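Local structure of guanine nucleotide exchange factor p115rhogef (Homo sapiens, 1IAP) at residues R14-M19 with Q129-L134; C37-M42 with I181-R186. The protein probably activates Rho GTPases by promoting nucleotide exchange, with its N-terminal RGS-like domain thought to receive signals from heterotrimeric G-protein alpha subunits. One frame throughout, in Å; residues are numbered along the deposited sequence.

Contact 1: R14-M19 with Q129-L134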
ATOM      1  N   ARG A  14      -7.494   2.942   7.318  1.00 25.59           N
ATOM      2  CA  ARG A  14      -7.043   3.825   8.398  1.00 18.89           C
ATOM      3  C   ARG A  14      -5.696   4.430   8.002  1.00 14.09           C
ATOM      4  O   ARG A  14      -4.640   3.848   8.255  1.00 20.55           O
ATOM      5  CB  ARG A  14      -6.920   3.016   9.688  1.00 16.01           C
ATOM      6  CG  ARG A  14      -8.092   2.042   9.913  1.00 31.93           C
ATOM      7  CD  ARG A  14      -9.193   2.593  10.817  1.00 19.57           C
ATOM      8  NE  ARG A  14      -9.809   3.828  10.333  1.00 30.85           N
ATOM      9  CZ  ARG A  14     -10.812   3.883   9.460  1.00 32.56           C
ATOM     10  NH1 ARG A  14     -11.325   2.770   8.953  1.00 24.55           N
ATOM     11  NH2 ARG A  14     -11.324   5.056   9.117  1.00 33.47           N
ATOM     12  N   PRO A  15      -5.723   5.643   7.426  1.00 20.05           N
ATOM     13  CA  PRO A  15      -4.536   6.369   6.962  1.00 12.39           C
ATOM     14  C   PRO A  15      -3.362   6.530   7.921  1.00 11.39           C
ATOM     15  O   PRO A  15      -2.219   6.318   7.522  1.00 12.75           O
ATOM     16  CB  PRO A  15      -5.113   7.708   6.488  1.00 19.62           C
ATOM     17  CG  PRO A  15      -6.322   7.885   7.348  1.00 21.40           C
ATOM     18  CD  PRO A  15      -6.918   6.511   7.392  1.00 14.87           C
ATOM     19  N   ALA A  16      -3.629   6.891   9.173  1.00 15.63           N
ATOM     20  CA  ALA A  16      -2.560   7.070  10.156  1.00 19.12           C
ATOM     21  C   ALA A  16      -1.938   5.728  10.536  1.00 14.62           C
ATOM     22  O   ALA A  16      -0.716   5.583  10.574  1.00 15.73           O
ATOM     23  CB  ALA A  16      -3.091   7.773  11.395  1.00 17.64           C
ATOM     24  N   HIS A  17      -2.793   4.749  10.810  1.00 14.89           N
ATOM     25  CA  HIS A  17      -2.336   3.416  11.178  1.00 14.06           C
ATOM     26  C   HIS A  17      -1.579   2.790  10.017  1.00 16.96           C
ATOM     27  O   HIS A  17      -0.516   2.203  10.214  1.00 13.72           O
ATOM     28  CB  HIS A  17      -3.521   2.561  11.632  1.00 15.53           C
ATOM     29  CG  HIS A  17      -4.228   3.138  12.820  1.00 14.92           C
ATOM     30  ND1 HIS A  17      -4.142   2.585  14.080  1.00 13.29           N
ATOM     31  CD2 HIS A  17      -4.934   4.286  12.960  1.00  7.39           C
ATOM     32  CE1 HIS A  17      -4.754   3.375  14.945  1.00 13.15           C
ATOM     33  NE2 HIS A  17      -5.242   4.414  14.290  1.00 15.61           N
ATOM     34  N   LEU A  18      -2.065   3.027   8.800  1.00 14.63           N
ATOM     35  CA  LEU A  18      -1.418   2.512   7.601  1.00 13.17           C
ATOM     36  C   LEU A  18      -0.033   3.142   7.403  1.00 12.98           C
ATOM     37  O   LEU A  18       0.917   2.444   7.054  1.00 16.31           O
ATOM     38  CB  LEU A  18      -2.310   2.735   6.371  1.00 17.32           C
ATOM     39  CG  LEU A  18      -1.824   2.097   5.071  1.00 23.09           C
ATOM     40  CD1 LEU A  18      -1.629   0.589   5.267  1.00 19.47           C
ATOM     41  CD2 LEU A  18      -2.832   2.363   3.965  1.00 13.76           C
ATOM     42  N   MET A  19       0.086   4.452   7.628  1.00 17.13           N
ATOM     43  CA  MET A  19       1.378   5.130   7.504  1.00 12.23           C
ATOM     44  C   MET A  19       2.426   4.536   8.457  1.00 16.34           C
ATOM     45  O   MET A  19       3.590   4.407   8.091  1.00 17.88           O
ATOM     46  CB  MET A  19       1.255   6.640   7.758  1.00 15.36           C
ATOM     47  CG  MET A  19       0.783   7.458   6.554  1.00 15.76           C
ATOM     48  SD  MET A  19       1.792   7.173   5.069  1.00 18.31           S
ATOM     49  CE  MET A  19       3.445   7.475   5.691  1.00 17.25           C
ATOM     50  N   GLN A 129       2.916   7.085  19.606  1.00 17.83           N
ATOM     51  CA  GLN A 129       2.359   8.207  20.351  1.00 16.50           C
ATOM     52  C   GLN A 129       1.162   8.803  19.600  1.00 11.74           C
ATOM     53  O   GLN A 129       0.133   9.106  20.205  1.00 12.55           O
ATOM     54  CB  GLN A 129       3.414   9.300  20.575  1.00 17.64           C
ATOM     55  CG  GLN A 129       2.830  10.571  21.177  1.00 26.65           C
ATOM     56  CD  GLN A 129       3.772  11.756  21.134  1.00 33.20           C
ATOM     57  OE1 GLN A 129       3.895  12.486  22.112  1.00 33.87           O
ATOM     58  NE2 GLN A 129       4.427  11.967  19.993  1.00 32.12           N
ATOM     59  N   GLU A 130       1.293   8.953  18.286  1.00 16.16           N
ATOM     60  CA  GLU A 130       0.220   9.516  17.465  1.00 15.29           C
ATOM     61  C   GLU A 130      -0.996   8.598  17.444  1.00 19.33           C
ATOM     62  O   GLU A 130      -2.137   9.053  17.575  1.00 12.27           O
ATOM     63  CB  GLU A 130       0.714   9.792  16.037  1.00 16.34           C
ATOM     64  CG  GLU A 130       1.583  11.050  15.892  1.00 23.71           C
ATOM     65  CD  GLU A 130       2.872  11.007  16.704  1.00 30.07           C
ATOM     66  OE1 GLU A 130       3.398   9.903  16.968  1.00 28.87           O
ATOM     67  OE2 GLU A 130       3.368  12.088  17.079  1.00 31.56           O
ATOM     68  N   LEU A 131      -0.742   7.303  17.287  1.00 13.60           N
ATOM     69  CA  LEU A 131      -1.805   6.298  17.271  1.00 16.16           C
ATOM     70  C   LEU A 131      -2.514   6.250  18.622  1.00 13.96           C
ATOM     71  O   LEU A 131      -3.727   6.051  18.689  1.00 14.84           O
ATOM     72  CB  LEU A 131      -1.214   4.922  16.951  1.00 12.04           C
ATOM     73  CG  LEU A 131      -1.212   4.457  15.492  1.00 26.04           C
ATOM     74  CD1 LEU A 131      -1.110   5.619  14.515  1.00 15.38           C
ATOM     75  CD2 LEU A 131      -0.108   3.426  15.291  1.00 16.60           C
ATOM     76  N   ALA A 132      -1.744   6.412  19.695  1.00 14.70           N
ATOM     77  CA  ALA A 132      -2.298   6.416  21.051  1.00 15.27           C
ATOM     78  C   ALA A 132      -3.206   7.620  21.222  1.00 13.12           C
ATOM     79  O   ALA A 132      -4.304   7.511  21.754  1.00 18.94           O
ATOM     80  CB  ALA A 132      -1.178   6.475  22.085  1.00 20.84           C
ATOM     81  N   GLN A 133      -2.729   8.784  20.788  1.00 15.93           N
ATOM     82  CA  GLN A 133      -3.513  10.006  20.908  1.00 17.92           C
ATOM     83  C   GLN A 133      -4.827   9.944  20.139  1.00 14.14           C
ATOM     84  O   GLN A 133      -5.830  10.514  20.574  1.00 19.05           O
ATOM     85  CB  GLN A 133      -2.684  11.218  20.492  1.00 22.58           C
ATOM     86  CG  GLN A 133      -1.610  11.573  21.518  1.00 29.71           C
ATOM     87  CD  GLN A 133      -0.642  12.613  21.013  1.00 37.16           C
ATOM     88  OE1 GLN A 133      -0.249  13.519  21.748  1.00 42.16           O
ATOM     89  NE2 GLN A 133      -0.235  12.483  19.753  1.00 37.26           N
ATOM     90  N   LEU A 134      -4.833   9.239  19.008  1.00 16.87           N
ATOM     91  CA  LEU A 134      -6.053   9.100  18.216  1.00 18.11           C
ATOM     92  C   LEU A 134      -7.117   8.296  18.969  1.00 21.80           C
ATOM     93  O   LEU A 134      -8.315   8.506  18.770  1.00 21.15           O
ATOM     94  CB  LEU A 134      -5.755   8.424  16.868  1.00 18.60           C
ATOM     95  CG  LEU A 134      -5.224   9.315  15.741  1.00 14.85           C
ATOM     96  CD1 LEU A 134      -4.681   8.482  14.569  1.00 14.62           C
ATOM     97  CD2 LEU A 134      -6.340  10.232  15.281  1.00 15.90           C
TER
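Leu131 and Leu134, one helical turn apart, meet Ala16 and His17 and illustrate how two helices can be joined by a handful of apolar contacts. Followed outward, Leu131 divides its work along its length. CB carries the chain off the helix as a spacer, and its branch carbon CG then comes to rest over one face of the His17 imidazole, 3.9 Å from the ring centroid of His17. This is a CH-pi contact, displaced toward the rim of the ring. Beyond CG, the CD1 methyl turns from the ring toward the backbone, lying 4.0 Å from Ala16 O, with the CB of Ala16 slightly farther off. The torsions of Leu131, chi1 -94° and chi2 30°, depart from the staggered values, which suggests a side chain adjusted to fit the ring and Ala16 together.

Leu134 contributes through one methyl. Its CD1 lies 3.6 Å from Ala16 CB. Both leucines approach the imidazole from the same side of its plane, Leu131 over the face and Leu134 obliquely, and the small alanine admits their methyl groups close to the helix. No hydrogen bond links the two segments, so van der Waals contact and the ring face join them.

The neighbouring helix 142-162 touches both partners: Ala16 packs on Val152, whereas Glu130 forms a salt bridge with Arg155. On the other segment, Arg14 occupies the N-cap position of helix 15-28 and is salt-bridged to Glu149. The axes of the two short helical segments pass 10.2 Å apart at 159°, with His17 opposite Leu131 in the backbone register. The result is a nearly antiparallel helix pair, backed by a third helix, within the all-helical RGS-like fold.

Contact 2: C37-M42 with I181-R186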
ATOM      1  N   CYS A  37      -0.759  -4.637  -3.004  1.00 19.05           N
ATOM      2  CA  CYS A  37      -2.094  -4.931  -2.498  1.00 23.59           C
ATOM      3  C   CYS A  37      -2.929  -3.663  -2.334  1.00 27.04           C
ATOM      4  O   CYS A  37      -4.122  -3.658  -2.635  1.00 25.40           O
ATOM      5  CB  CYS A  37      -2.012  -5.666  -1.157  1.00 24.06           C
ATOM      6  SG  CYS A  37      -1.487  -7.395  -1.271  1.00 26.99           S
ATOM      7  N   LEU A  38      -2.300  -2.591  -1.859  1.00 20.74           N
ATOM      8  CA  LEU A  38      -3.004  -1.325  -1.664  1.00 18.43           C
ATOM      9  C   LEU A  38      -3.438  -0.732  -3.007  1.00 21.09           C
ATOM     10  O   LEU A  38      -4.568  -0.270  -3.150  1.00 23.03           O
ATOM     11  CB  LEU A  38      -2.122  -0.329  -0.897  1.00 20.45           C
ATOM     12  CG  LEU A  38      -1.651  -0.733   0.504  1.00 26.19           C
ATOM     13  CD1 LEU A  38      -0.754   0.362   1.108  1.00 23.05           C
ATOM     14  CD2 LEU A  38      -2.849  -0.992   1.406  1.00 21.49           C
ATOM     15  N   HIS A  39      -2.548  -0.769  -3.998  1.00 20.82           N
ATOM     16  CA  HIS A  39      -2.871  -0.226  -5.314  1.00 26.30           C
ATOM     17  C   HIS A  39      -3.926  -1.061  -6.033  1.00 25.98           C
ATOM     18  O   HIS A  39      -4.715  -0.534  -6.821  1.00 25.29           O
ATOM     19  CB  HIS A  39      -1.616  -0.102  -6.172  1.00 21.69           C
ATOM     20  CG  HIS A  39      -0.739   1.051  -5.792  1.00 20.34           C
ATOM     21  ND1 HIS A  39       0.106   1.666  -6.686  1.00 26.83           N
ATOM     22  CD2 HIS A  39      -0.580   1.700  -4.613  1.00 20.56           C
ATOM     23  CE1 HIS A  39       0.754   2.644  -6.076  1.00 26.13           C
ATOM     24  NE2 HIS A  39       0.353   2.685  -4.817  1.00 17.75           N
ATOM     25  N   ALA A  40      -3.943  -2.358  -5.743  1.00 19.86           N
ATOM     26  CA  ALA A  40      -4.906  -3.277  -6.347  1.00 22.87           C
ATOM     27  C   ALA A  40      -6.301  -2.974  -5.817  1.00 26.59           C
ATOM     28  O   ALA A  40      -7.286  -3.057  -6.548  1.00 28.38           O
ATOM     29  CB  ALA A  40      -4.527  -4.710  -6.032  1.00 25.54           C
ATOM     30  N   ASP A  41      -6.372  -2.612  -4.539  1.00 24.81           N
ATOM     31  CA  ASP A  41      -7.637  -2.281  -3.906  1.00 25.35           C
ATOM     32  C   ASP A  41      -8.148  -0.964  -4.483  1.00 27.49           C
ATOM     33  O   ASP A  41      -9.339  -0.800  -4.742  1.00 31.08           O
ATOM     34  CB  ASP A  41      -7.447  -2.148  -2.395  1.00 32.53           C
ATOM     35  CG  ASP A  41      -8.761  -2.013  -1.657  1.00 36.05           C
ATOM     36  OD1 ASP A  41      -9.213  -0.870  -1.447  1.00 31.25           O
ATOM     37  OD2 ASP A  41      -9.346  -3.057  -1.302  1.00 37.87           O
ATOM     38  N   MET A  42      -7.220  -0.033  -4.668  1.00 29.04           N
ATOM     39  CA  MET A  42      -7.498   1.286  -5.219  1.00 35.92           C
ATOM     40  C   MET A  42      -8.055   1.150  -6.638  1.00 40.68           C
ATOM     41  O   MET A  42      -8.951   1.898  -7.038  1.00 40.83           O
ATOM     42  CB  MET A  42      -6.203   2.105  -5.210  1.00 34.16           C
ATOM     43  CG  MET A  42      -6.261   3.458  -5.887  1.00 37.32           C
ATOM     44  SD  MET A  42      -4.760   4.397  -5.506  1.00 40.00           S
ATOM     45  CE  MET A  42      -3.571   3.514  -6.479  1.00 42.25           C
ATOM     46  N   ILE A 181       3.290   5.245  -2.005  1.00 12.35           N
ATOM     47  CA  ILE A 181       2.543   5.569  -0.791  1.00 14.67           C
ATOM     48  C   ILE A 181       1.737   6.844  -1.041  1.00 19.24           C
ATOM     49  O   ILE A 181       0.558   6.915  -0.703  1.00 18.86           O
ATOM     50  CB  ILE A 181       3.491   5.741   0.428  1.00 16.90           C
ATOM     51  CG1 ILE A 181       4.099   4.383   0.795  1.00 22.39           C
ATOM     52  CG2 ILE A 181       2.734   6.302   1.622  1.00 17.50           C
ATOM     53  CD1 ILE A 181       5.271   4.459   1.757  1.00 21.61           C
ATOM     54  N   GLY A 182       2.360   7.813  -1.705  1.00 16.16           N
ATOM     55  CA  GLY A 182       1.680   9.061  -2.005  1.00 21.33           C
ATOM     56  C   GLY A 182       0.405   8.840  -2.796  1.00 25.01           C
ATOM     57  O   GLY A 182      -0.647   9.400  -2.474  1.00 25.37           O
ATOM     58  N   LEU A 183       0.485   7.970  -3.800  1.00 23.47           N
ATOM     59  CA  LEU A 183      -0.656   7.666  -4.649  1.00 22.32           C
ATOM     60  C   LEU A 183      -1.831   7.104  -3.861  1.00 24.75           C
ATOM     61  O   LEU A 183      -2.964   7.569  -4.001  1.00 20.23           O
ATOM     62  CB  LEU A 183      -0.248   6.687  -5.759  1.00 25.42           C
ATOM     63  CG  LEU A 183      -1.286   6.398  -6.850  1.00 26.16           C
ATOM     64  CD1 LEU A 183      -1.586   7.677  -7.620  1.00 29.56           C
ATOM     65  CD2 LEU A 183      -0.755   5.331  -7.791  1.00 29.41           C
ATOM     66  N   TYR A 184      -1.557   6.131  -3.000  1.00 18.14           N
ATOM     67  CA  TYR A 184      -2.611   5.515  -2.213  1.00 17.45           C
ATOM     68  C   TYR A 184      -3.174   6.438  -1.129  1.00 17.72           C
ATOM     69  O   TYR A 184      -4.375   6.412  -0.852  1.00 21.20           O
ATOM     70  CB  TYR A 184      -2.132   4.197  -1.594  1.00 16.98           C
ATOM     71  CG  TYR A 184      -3.255   3.432  -0.937  1.00 19.43           C
ATOM     72  CD1 TYR A 184      -4.150   2.683  -1.701  1.00 17.94           C
ATOM     73  CD2 TYR A 184      -3.458   3.495   0.437  1.00 21.96           C
ATOM     74  CE1 TYR A 184      -5.227   2.023  -1.110  1.00 22.77           C
ATOM     75  CE2 TYR A 184      -4.531   2.836   1.036  1.00 20.56           C
ATOM     76  CZ  TYR A 184      -5.407   2.104   0.257  1.00 23.67           C
ATOM     77  OH  TYR A 184      -6.460   1.448   0.844  1.00 24.42           O
ATOM     78  N   MET A 185      -2.309   7.226  -0.498  1.00 17.24           N
ATOM     79  CA  MET A 185      -2.753   8.147   0.549  1.00 15.74           C
ATOM     80  C   MET A 185      -3.714   9.184  -0.035  1.00 20.52           C
ATOM     81  O   MET A 185      -4.702   9.554   0.592  1.00 15.82           O
ATOM     82  CB  MET A 185      -1.553   8.836   1.210  1.00 22.18           C
ATOM     83  CG  MET A 185      -0.835   7.975   2.253  1.00 13.78           C
ATOM     84  SD  MET A 185      -1.918   7.586   3.686  1.00 24.38           S
ATOM     85  CE  MET A 185      -1.510   5.836   3.951  1.00 17.62           C
ATOM     86  N   ARG A 186      -3.427   9.625  -1.253  1.00 19.86           N
ATOM     87  CA  ARG A 186      -4.264  10.600  -1.952  1.00 24.72           C
ATOM     88  C   ARG A 186      -5.656   9.988  -2.149  1.00 30.68           C
ATOM     89  O   ARG A 186      -6.668  10.683  -2.078  1.00 28.63           O
ATOM     90  CB  ARG A 186      -3.622  10.917  -3.296  1.00 27.71           C
ATOM     91  CG  ARG A 186      -4.101  12.174  -3.978  1.00 43.16           C
ATOM     92  CD  ARG A 186      -3.164  12.493  -5.132  1.00 50.47           C
ATOM     93  NE  ARG A 186      -1.783  12.606  -4.666  1.00 50.33           N
ATOM     94  CZ  ARG A 186      -0.734  12.016  -5.237  1.00 51.21           C
ATOM     95  NH1 ARG A 186      -0.889  11.258  -6.316  1.00 52.23           N
ATOM     96  NH2 ARG A 186       0.473  12.177  -4.713  1.00 51.71           N
TER
HETATM   97  O   HOH W   1      -9.123   1.722  -0.390  1.00 54.07           O
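Leu38 meets Tyr184 broadside: its CB sits over one face of the phenol, 3.8 Å from the ring centroid, in a CH-pi contact. The same residue's carbonyl oxygen crowds the ring, with Leu38 O 3.1 Å from Tyr184 CE1, while still accepting the helical bond from Met42 N. His39 follows, its ring meeting Leu183 CD2 at 3.5 Å from His39 CE1, and its NE2 is held by Ala180 O. Asp41 reaches the phenol through water: one molecule donates to Asp41 OD1 (2.8 Å) and to Tyr184 OH (2.9 Å). Lys12 serves both groups as well, with a salt bridge to Asp41 OD2 and its carbonyl bonded to the hydroxyl. Met42 closes the walk. Its CB lies at the ring edge of Tyr184, and a bend at chi3 (72°) brings CE to 3.6 Å from Leu183 CD2; the sulfur makes an oblique Met-aromatic contact with the tyrosine. Tyr184 is therefore a knob in a hole of Leu38, His39, Asp41 and Met42. Helix 91-103 packs on Cys37 and Ala40, whereas helices 15-28 and 142-162 both meet Ile181 and Met185, on the side turned from helix 32-43.

Overall arrangement
The two contacts lie in one RGS-like domain, their centres about 17 Å apart, contact 2 near the centre of the molecule and contact 1 farther out. In sequence the segments alternate: 14-19, 37-42, 129-134, 181-186, so the two pairings interleave along the chain. Helices 15-28 and 32-43 are consecutive, yet each pairs with a distant helix, 128-135 and 171-187 respectively. The contacts also touch directly: Leu18 CD2 comes within 3.4 Å of Tyr184 CE2, and Met19 SD packs on Ile181 CG2. Helix 15-28 thus links the outer pair to the central one, bringing early and late parts of the sequence together in one all-helical domain.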